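Local coordinates for protein beta-N-acetylhexosaminidase (Beutenbergia cavernae, PDB 5BU9) that probably hydrolyses terminal non-reducing N-acetyl-D-hexosamine residues from N-acetyl-beta-D-hexosaminides, as a member of glycosyl hydrolase family 3, at residues Ala22-Thr33 with Val56-Val64; Ile183-Arg191 with Val206-Phe217. One frame throughout, in Å; residues are numbered along the deposited sequence. Where two conformers were deposited one is given.

Both contacts belong to the TIM-barrel-type domain of this family 3 glycosidase, on opposite sides of the chain's centre. Contact 1 (22-33 with 56-64) packs two neighbouring outer helices and is partly buried; contact 2 (183-191 with 206-217) is buried and fits a strand end and its following loop onto a helix start. They do not touch: their centres lie about 35 Å apart and their nearest atoms about 17 Å. Contact 2 probably borders a pocket: its Lys184 and His185 hydrogen-bond a glycerol, probably from the crystallisation liquor, with the His185 side chain about 3 Å from it, whereas contact 1 is helix packing on the barrel's outside.

Contact 1 (Ala22-Thr33 with Val56-Val64); sequences ATAEQVTLDAIT and VVEQLTAAV
Ala24, Leu29 and Ile32 meet Val56, Leu60 and Ala63 where two helices pack side by side on the outside of the TIM barrel, helix 26-35 following strand 15-20 and helix 50-61 following strand 39-43. The axes of the segments 26-33 and 56-61 run at 30° to each other, 10.5 Å apart at closest approach. Apolar contacts do most of the joining. Ala24, in the loop before helix 26-35, sets its CB 3.7 Å from Gln59 CB and also against Leu60 CD2. That same Leu60 methyl lies 3.8 Å from Leu29 CD2, the two leucine side chains crossing at about a right angle, and it touches Thr28 CG2 as well. Further along, Ile32 uses both branches: CD1 rests on Leu60 O, while a chi1 of -59° sets CG1 beside the backbone N and leaves CG2 anti to it, where Ile32 CG2 comes within 3.9 Å of Ala63 CB. Val56 spreads its two methyls along the incoming loop, CG2 lying 3.6 Å from Ala22 O and CG1 next to Ala24 N. Leu60 and Ile32 also reach Val40 of strand 39-43, joining the helix pair to the barrel wall, and the hydroxyl of Thr28 turns to Gly18 O of strand 15-20. Polar links between the segments pass through two waters, one toward each end. Near the loop, one water accepts from Ala24 N and from Gln59 NE2, the extended Gln59 side chain carrying its amide alongside Ala24 CB. At the other end, beside the type I beta turn from Thr61 to Val64, the second water donates to Ala63 O and lies 3.0 Å from Thr33 OG1.

Contact 2 (Ile183-Arg191 with Val206-Phe217); sequences IKHFPGLGR and VTTADDASVQAF
Phe217, on the first turns of helix 212-222, pushes its ring into the bend of 183-191 at the C-terminal end of barrel strand 180-186, where cis peptides precede both His185 and Pro187. Phe186 turns its edge to the Phe217 face in an offset edge-to-face pair, ring centroids 5.3 Å apart and planes at 69°. Phe186 CA lies over that face too, a CH-pi contact 4.1 Å from the centroid. Around the rim, Ile183 CD1 meets Phe217 CD1, and Phe217 CZ lies 3.4 Å from His185 N. In one of its two conformers Ser213 OG lies 2.7 Å from Pro187 O. Val214 CG2 packs beside the same carbonyl. Arg191 bends at chi3 (66°), bringing its guanidinium against Val206 CG2, which lies over one face. The salt bridge from Arg191 NH1 to Asp211 OD1 is 3.0 Å long; OD1 lies in the guanidinium plane and is met nearly along its C-O axis. Asp211 is also the N-cap: OD2 accepts from Ser213 N, so one carboxylate ties the helix start to Arg191. The same strand end carries Lys184 and His185, which hydrogen-bond a glycerol, Asp135 holding His185 ND1. Strand 180-186 pairs with strand 227-230 beside it, and the Phe186 ring continues onto helix 248-258, while Pro187 and Thr207 both touch Tyr235 of strand 234-235.

Contact 1 (Ala22-Thr33 with Val56-Val64)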
loop_
_atom_site.group_PDB
_atom_site.type_symbol
_atom_site.label_atom_id
_atom_site.label_comp_id
_atom_site.label_asym_id
_atom_site.label_seq_id
_atom_site.Cartn_x
_atom_site.Cartn_y
_atom_site.Cartn_z
ATOM N N ALA A 22 -16.214 -2.189 8.814
ATOM C CA ALA A 22 -17.352 -1.871 9.635
ATOM C C ALA A 22 -17.175 -2.350 11.059
ATOM O O ALA A 22 -18.032 -2.122 11.908
ATOM C CB ALA A 22 -18.611 -2.453 9.024
ATOM N N THR A 23 -16.069 -3.023 11.341
ATOM C CA THR A 23 -15.869 -3.571 12.687
ATOM C C THR A 23 -14.420 -3.623 13.061
ATOM O O THR A 23 -13.608 -4.088 12.275
ATOM C CB THR A 23 -16.393 -5.025 12.836
ATOM O OG1 THR A 23 -17.746 -5.099 12.383
ATOM C CG2 THR A 23 -16.325 -5.463 14.312
ATOM N N ALA A 24 -14.101 -3.171 14.266
ATOM C CA ALA A 24 -12.787 -3.429 14.838
ATOM C C ALA A 24 -12.712 -4.908 15.240
ATOM O O ALA A 24 -13.072 -5.275 16.346
ATOM C CB ALA A 24 -12.525 -2.542 16.028
ATOM N N GLU A 25 -12.219 -5.742 14.335
ATOM C CA GLU A 25 -12.193 -7.180 14.529
ATOM C C GLU A 25 -11.206 -7.574 15.627
ATOM O O GLU A 25 -10.122 -6.998 15.738
ATOM C CB GLU A 25 -11.837 -7.867 13.205
ATOM C CG GLU A 25 -12.954 -7.790 12.145
ATOM C CD GLU A 25 -12.710 -8.749 10.981
ATOM O OE1 GLU A 25 -12.042 -8.338 10.007
ATOM O OE2 GLU A 25 -13.151 -9.920 11.068
ATOM N N GLN A 26 -11.577 -8.566 16.425
ATOM C CA GLN A 26 -10.739 -9.027 17.525
ATOM C C GLN A 26 -9.356 -9.496 17.046
ATOM O O GLN A 26 -8.358 -9.216 17.710
ATOM C CB GLN A 26 -11.460 -10.133 18.315
ATOM C CG GLN A 26 -10.769 -10.526 19.642
ATOM C CD GLN A 26 -10.600 -9.336 20.583
ATOM O OE1 GLN A 26 -11.534 -8.570 20.792
ATOM N NE2 GLN A 26 -9.397 -9.170 21.134
ATOM N N VAL A 27 -9.282 -10.140 15.878
ATOM C CA VAL A 27 -7.991 -10.595 15.313
ATOM C C VAL A 27 -7.019 -9.422 15.105
ATOM O O VAL A 27 -5.805 -9.542 15.351
ATOM C CB VAL A 27 -8.182 -11.400 13.963
ATOM C CG1 VAL A 27 -8.879 -10.552 12.882
ATOM C CG2 VAL A 27 -6.828 -11.942 13.434
ATOM N N THR A 28 -7.549 -8.299 14.640
ATOM C CA THR A 28 -6.748 -7.089 14.413
ATOM C C THR A 28 -6.308 -6.440 15.726
ATOM O O THR A 28 -5.167 -6.045 15.886
ATOM C CB THR A 28 -7.545 -6.089 13.603
ATOM O OG1 THR A 28 -8.077 -6.783 12.477
ATOM C CG2 THR A 28 -6.662 -4.939 13.120
ATOM N N LEU A 29 -7.240 -6.332 16.660
ATOM C CA LEU A 29 -6.951 -5.832 17.983
ATOM C C LEU A 29 -5.890 -6.704 18.677
ATOM O O LEU A 29 -4.987 -6.195 19.301
ATOM C CB LEU A 29 -8.243 -5.777 18.815
ATOM C CG LEU A 29 -9.300 -4.748 18.397
ATOM C CD1 LEU A 29 -10.530 -4.864 19.293
ATOM C CD2 LEU A 29 -8.754 -3.329 18.472
ATOM N N ASP A 30 -6.015 -8.021 18.574
ATOM C CA ASP A 30 -4.982 -8.897 19.089
ATOM C C ASP A 30 -3.648 -8.689 18.372
ATOM O O ASP A 30 -2.598 -8.773 18.996
ATOM C CB ASP A 30 -5.375 -10.374 18.945
ATOM C CG ASP A 30 -6.590 -10.774 19.829
ATOM O OD1 ASP A 30 -6.903 -10.063 20.821
ATOM O OD2 ASP A 30 -7.217 -11.813 19.499
ATOM N N ALA A 31 -3.681 -8.469 17.063
ATOM C CA ALA A 31 -2.441 -8.285 16.292
ATOM C C ALA A 31 -1.692 -7.079 16.842
ATOM O O ALA A 31 -0.494 -7.162 17.031
ATOM C CB ALA A 31 -2.723 -8.114 14.825
ATOM N N ILE A 32 -2.410 -5.990 17.143
ATOM C CA ILE A 32 -1.817 -4.821 17.773
ATOM C C ILE A 32 -1.326 -5.093 19.205
ATOM O O ILE A 32 -0.207 -4.744 19.561
ATOM C CB ILE A 32 -2.799 -3.648 17.813
ATOM C CG1 ILE A 32 -3.251 -3.261 16.422
ATOM C CG2 ILE A 32 -2.163 -2.458 18.475
ATOM C CD1 ILE A 32 -4.364 -2.226 16.459
ATOM N N THR A 33 -2.172 -5.675 20.043
ATOM C CA THR A 33 -1.841 -5.818 21.467
ATOM C C THR A 33 -0.856 -6.949 21.716
ATOM O O THR A 33 0.101 -6.780 22.442
ATOM C CB THR A 33 -3.103 -6.078 22.322
ATOM O OG1 THR A 33 -4.061 -5.062 22.056
ATOM C CG2 THR A 33 -2.764 -6.023 23.821
ATOM N N VAL A 56 -14.987 2.858 14.604
ATOM C CA VAL A 56 -14.152 1.693 14.357
ATOM C C VAL A 56 -12.684 2.032 14.580
ATOM O O VAL A 56 -11.980 1.338 15.309
ATOM C CB VAL A 56 -14.372 1.160 12.937
ATOM C CG1 VAL A 56 -13.293 0.152 12.586
ATOM C CG2 VAL A 56 -15.810 0.572 12.800
ATOM N N VAL A 57 -12.225 3.104 13.943
ATOM C CA VAL A 57 -10.848 3.512 14.060
ATOM C C VAL A 57 -10.511 3.829 15.516
ATOM O O VAL A 57 -9.440 3.460 16.007
ATOM C CB VAL A 57 -10.566 4.688 13.157
ATOM C CG1 VAL A 57 -9.128 5.212 13.379
ATOM C CG2 VAL A 57 -10.764 4.260 11.705
ATOM N N GLU A 58 -11.431 4.483 16.217
ATOM C CA GLU A 58 -11.193 4.832 17.617
ATOM C C GLU A 58 -10.868 3.572 18.444
ATOM O O GLU A 58 -9.982 3.604 19.287
ATOM C CB GLU A 58 -12.403 5.604 18.201
ATOM C CG GLU A 58 -12.895 5.174 19.608
ATOM C CD GLU A 58 -11.886 5.431 20.741
ATOM O OE1 GLU A 58 -10.881 6.155 20.521
ATOM O OE2 GLU A 58 -12.096 4.884 21.854
ATOM N N GLN A 59 -11.565 2.465 18.195
ATOM C CA GLN A 59 -11.295 1.218 18.904
ATOM C C GLN A 59 -9.900 0.669 18.618
ATOM O O GLN A 59 -9.250 0.063 19.487
ATOM C CB GLN A 59 -12.318 0.159 18.528
ATOM C CG GLN A 59 -13.752 0.525 18.771
ATOM C CD GLN A 59 -14.680 -0.646 18.473
ATOM O OE1 GLN A 59 -14.552 -1.726 19.067
ATOM N NE2 GLN A 59 -15.605 -0.444 17.538
ATOM N N LEU A 60 -9.462 0.858 17.379
ATOM C CA LEU A 60 -8.162 0.367 16.951
ATOM C C LEU A 60 -7.089 1.244 17.589
ATOM O O LEU A 60 -6.109 0.736 18.115
ATOM C CB LEU A 60 -8.045 0.354 15.418
ATOM C CG LEU A 60 -9.077 -0.501 14.633
ATOM C CD1 LEU A 60 -8.991 -0.261 13.128
ATOM C CD2 LEU A 60 -8.841 -1.957 14.909
ATOM N N THR A 61 -7.274 2.563 17.562
ATOM C CA THR A 61 -6.214 3.435 18.045
ATOM C C THR A 61 -6.164 3.324 19.564
ATOM O O THR A 61 -5.142 3.588 20.173
ATOM C CB THR A 61 -6.396 4.917 17.605
ATOM O OG1 THR A 61 -7.688 5.387 17.983
ATOM C CG2 THR A 61 -6.248 5.055 16.105
ATOM N N ALA A 62 -7.265 2.887 20.168
ATOM C CA ALA A 62 -7.303 2.721 21.619
ATOM C C ALA A 62 -6.409 1.554 22.059
ATOM O O ALA A 62 -6.116 1.399 23.233
ATOM C CB ALA A 62 -8.725 2.512 22.092
ATOM N N ALA A 63 -5.978 0.730 21.115
ATOM C CA ALA A 63 -5.129 -0.391 21.458
ATOM C C ALA A 63 -3.676 0.031 21.450
ATOM O O ALA A 63 -2.824 -0.743 21.860
ATOM C CB ALA A 63 -5.352 -1.557 20.496
ATOM N N VAL A 64 -3.372 1.245 20.990
ATOM C CA VAL A 64 -1.977 1.672 21.068
ATOM C C VAL A 64 -1.766 2.090 22.500
ATOM O O VAL A 64 -2.542 2.853 23.070
ATOM C CB VAL A 64 -1.537 2.793 20.034
ATOM C CG1 VAL A 64 -2.249 2.686 18.697
ATOM C CG2 VAL A 64 -1.577 4.194 20.584
HETATM O O HOH W 1 -16.292 -2.486 16.008
HETATM O O HOH W 2 -3.134 -2.611 23.490
#

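Contact 2 (Ile183-Arg191 with Val206-Phe217)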
loop_
_atom_site.group_PDB
_atom_site.type_symbol
_atom_site.label_atom_id
_atom_site.label_comp_id
_atom_site.label_asym_id
_atom_site.label_seq_id
_atom_site.Cartn_x
_atom_site.Cartn_y
_atom_site.Cartn_z
ATOM N N ILE A 183 1.622 5.574 -3.767
ATOM C CA ILE A 183 1.471 5.377 -5.216
ATOM C C ILE A 183 1.659 3.882 -5.509
ATOM O O ILE A 183 2.484 3.218 -4.873
ATOM C CB ILE A 183 2.434 6.290 -6.023
ATOM C CG1 ILE A 183 3.882 6.058 -5.634
ATOM C CG2 ILE A 183 2.104 7.760 -5.775
ATOM C CD1 ILE A 183 4.823 6.747 -6.576
ATOM N N LYS A 184 0.856 3.331 -6.412
ATOM C CA LYS A 184 0.839 1.871 -6.627
ATOM C C LYS A 184 0.556 1.566 -8.118
ATOM O O LYS A 184 -0.008 2.424 -8.803
ATOM C CB LYS A 184 -0.199 1.245 -5.707
ATOM C CG LYS A 184 -1.655 1.640 -5.992
ATOM C CD LYS A 184 -2.527 1.066 -4.884
ATOM C CE LYS A 184 -3.992 1.107 -5.234
ATOM N NZ LYS A 184 -4.883 0.644 -4.092
ATOM N N HIS A 185 0.963 0.414 -8.656
ATOM C CA HIS A 185 1.743 -0.635 -7.997
ATOM C C HIS A 185 3.064 -0.826 -8.732
ATOM O O HIS A 185 3.084 -1.346 -9.841
ATOM C CB HIS A 185 0.988 -1.988 -8.003
ATOM C CG HIS A 185 -0.468 -1.893 -7.677
ATOM N ND1 HIS A 185 -1.382 -1.286 -8.512
ATOM C CD2 HIS A 185 -1.179 -2.371 -6.623
ATOM C CE1 HIS A 185 -2.590 -1.378 -7.979
ATOM N NE2 HIS A 185 -2.498 -2.041 -6.835
ATOM N N PHE A 186 4.162 -0.437 -8.105
ATOM C CA PHE A 186 5.463 -0.408 -8.754
ATOM C C PHE A 186 5.953 -1.828 -9.059
ATOM O O PHE A 186 5.861 -2.713 -8.209
ATOM C CB PHE A 186 6.463 0.330 -7.853
ATOM C CG PHE A 186 7.758 0.596 -8.499
ATOM C CD1 PHE A 186 7.961 1.777 -9.186
ATOM C CD2 PHE A 186 8.783 -0.322 -8.424
ATOM C CE1 PHE A 186 9.168 2.058 -9.792
ATOM C CE2 PHE A 186 10.025 -0.049 -9.047
ATOM C CZ PHE A 186 10.203 1.135 -9.729
ATOM N N PRO A 187 6.499 -2.055 -10.259
ATOM C CA PRO A 187 6.833 -1.077 -11.320
ATOM C C PRO A 187 5.738 -0.820 -12.362
ATOM O O PRO A 187 5.995 -0.139 -13.370
ATOM C CB PRO A 187 8.061 -1.717 -11.998
ATOM C CG PRO A 187 7.792 -3.220 -11.871
ATOM C CD PRO A 187 7.063 -3.396 -10.524
ATOM N N GLY A 188 4.534 -1.314 -12.118
ATOM C CA GLY A 188 3.411 -1.077 -13.012
ATOM C C GLY A 188 2.585 -2.330 -13.272
ATOM O O GLY A 188 3.089 -3.338 -13.746
ATOM N N LEU A 189 1.299 -2.270 -12.952
ATOM C CA LEU A 189 0.415 -3.430 -13.067
ATOM C C LEU A 189 -0.554 -3.274 -14.230
ATOM O O LEU A 189 -1.448 -4.099 -14.412
ATOM C CB LEU A 189 -0.355 -3.610 -11.761
ATOM C CG LEU A 189 -0.740 -4.976 -11.222
ATOM C CD1 LEU A 189 0.366 -5.999 -11.426
ATOM C CD2 LEU A 189 -1.057 -4.832 -9.737
ATOM N N GLY A 190 -0.377 -2.217 -15.018
ATOM C CA GLY A 190 -1.302 -1.935 -16.093
ATOM C C GLY A 190 -1.092 -2.741 -17.354
ATOM O O GLY A 190 -1.786 -2.517 -18.338
ATOM N N ARG A 191 -0.143 -3.676 -17.353
ATOM C CA ARG A 191 0.136 -4.421 -18.576
ATOM C C ARG A 191 0.113 -5.952 -18.397
ATOM O O ARG A 191 0.309 -6.686 -19.368
ATOM C CB ARG A 191 1.477 -3.968 -19.160
ATOM C CG ARG A 191 1.568 -2.426 -19.292
ATOM C CD ARG A 191 2.752 -2.031 -20.200
ATOM N NE ARG A 191 2.493 -2.479 -21.563
ATOM C CZ ARG A 191 3.261 -2.226 -22.612
ATOM N NH1 ARG A 191 4.388 -1.516 -22.483
ATOM N NH2 ARG A 191 2.889 -2.695 -23.801
ATOM N N VAL A 206 6.427 -7.295 -20.872
ATOM C CA VAL A 206 6.624 -6.094 -21.712
ATOM C C VAL A 206 7.131 -4.880 -20.945
ATOM O O VAL A 206 7.769 -4.020 -21.538
ATOM C CB VAL A 206 5.325 -5.711 -22.436
ATOM C CG1 VAL A 206 5.027 -6.700 -23.545
ATOM C CG2 VAL A 206 4.175 -5.660 -21.428
ATOM N N THR A 207 6.835 -4.796 -19.644
ATOM C CA THR A 207 7.243 -3.639 -18.835
ATOM C C THR A 207 8.733 -3.709 -18.524
ATOM O O THR A 207 9.164 -4.642 -17.830
ATOM C CB THR A 207 6.420 -3.558 -17.494
ATOM O OG1 THR A 207 5.014 -3.459 -17.773
ATOM C CG2 THR A 207 6.875 -2.389 -16.621
ATOM N N THR A 208 9.499 -2.737 -19.043
ATOM C CA THR A 208 10.928 -2.542 -18.725
ATOM C C THR A 208 11.108 -1.414 -17.706
ATOM O O THR A 208 10.136 -0.764 -17.328
ATOM C CB THR A 208 11.770 -2.175 -19.960
ATOM O OG1 THR A 208 11.523 -0.807 -20.297
ATOM C CG2 THR A 208 11.408 -3.065 -21.163
ATOM N N ALA A 209 12.348 -1.184 -17.271
ATOM C CA ALA A 209 12.674 -0.084 -16.354
ATOM C C ALA A 209 12.451 1.283 -17.021
ATOM O O ALA A 209 12.332 2.289 -16.343
ATOM C CB ALA A 209 14.134 -0.210 -15.848
ATOM N N ASP A 210 12.382 1.306 -18.352
ATOM C CA ASP A 210 12.135 2.541 -19.123
ATOM C C ASP A 210 10.652 2.739 -19.448
ATOM O O ASP A 210 10.278 3.746 -20.065
ATOM C CB ASP A 210 12.928 2.546 -20.458
ATOM C CG ASP A 210 14.441 2.401 -20.266
ATOM O OD1 ASP A 210 15.025 3.129 -19.427
ATOM O OD2 ASP A 210 15.042 1.546 -20.962
ATOM N N ASP A 211 9.811 1.782 -19.044
ATOM C CA ASP A 211 8.391 1.852 -19.343
ATOM C C ASP A 211 7.817 3.174 -18.860
ATOM O O ASP A 211 8.259 3.739 -17.865
ATOM C CB ASP A 211 7.602 0.697 -18.687
ATOM C CG ASP A 211 6.165 0.547 -19.258
ATOM O OD1 ASP A 211 5.971 -0.186 -20.260
ATOM O OD2 ASP A 211 5.215 1.161 -18.712
ATOM N N ALA A 212 6.780 3.604 -19.551
ATOM C CA ALA A 212 5.992 4.753 -19.166
ATOM C C ALA A 212 5.514 4.661 -17.713
ATOM O O ALA A 212 5.453 5.677 -17.012
ATOM C CB ALA A 212 4.821 4.889 -20.101
ATOM N N SER A 213 5.181 3.461 -17.251
ATOM C CA SER A 213 4.722 3.320 -15.866
ATOM C C SER A 213 5.855 3.656 -14.894
ATOM O O SER A 213 5.652 4.393 -13.935
ATOM C CB SER A 213 4.185 1.919 -15.592
ATOM O OG SER A 213 5.212 0.956 -15.692
ATOM N N VAL A 214 7.056 3.172 -15.177
ATOM C CA VAL A 214 8.208 3.538 -14.357
ATOM C C VAL A 214 8.464 5.047 -14.420
ATOM O O VAL A 214 8.775 5.656 -13.411
ATOM C CB VAL A 214 9.438 2.769 -14.766
ATOM C CG1 VAL A 214 10.604 3.143 -13.860
ATOM C CG2 VAL A 214 9.144 1.290 -14.652
ATOM N N GLN A 215 8.294 5.656 -15.589
ATOM C CA GLN A 215 8.382 7.113 -15.690
ATOM C C GLN A 215 7.275 7.795 -14.854
ATOM O O GLN A 215 7.491 8.817 -14.227
ATOM C CB GLN A 215 8.285 7.550 -17.143
ATOM C CG GLN A 215 9.494 7.209 -18.007
ATOM C CD GLN A 215 9.121 7.210 -19.489
ATOM O OE1 GLN A 215 8.287 8.012 -19.931
ATOM N NE2 GLN A 215 9.709 6.290 -20.255
ATOM N N ALA A 216 6.084 7.220 -14.830
ATOM C CA ALA A 216 5.014 7.780 -14.002
ATOM C C ALA A 216 5.400 7.736 -12.532
ATOM O O ALA A 216 5.164 8.695 -11.829
ATOM C CB ALA A 216 3.695 7.029 -14.221
ATOM N N PHE A 217 5.969 6.606 -12.075
ATOM C CA PHE A 217 6.288 6.454 -10.650
ATOM C C PHE A 217 7.366 7.441 -10.289
ATOM O O PHE A 217 7.289 8.047 -9.226
ATOM C CB PHE A 217 6.699 5.015 -10.292
ATOM C CG PHE A 217 5.535 4.067 -10.252
ATOM C CD1 PHE A 217 4.570 4.185 -9.268
ATOM C CD2 PHE A 217 5.360 3.119 -11.230
ATOM C CE1 PHE A 217 3.464 3.343 -9.214
ATOM C CE2 PHE A 217 4.250 2.253 -11.198
ATOM C CZ PHE A 217 3.300 2.377 -10.185
#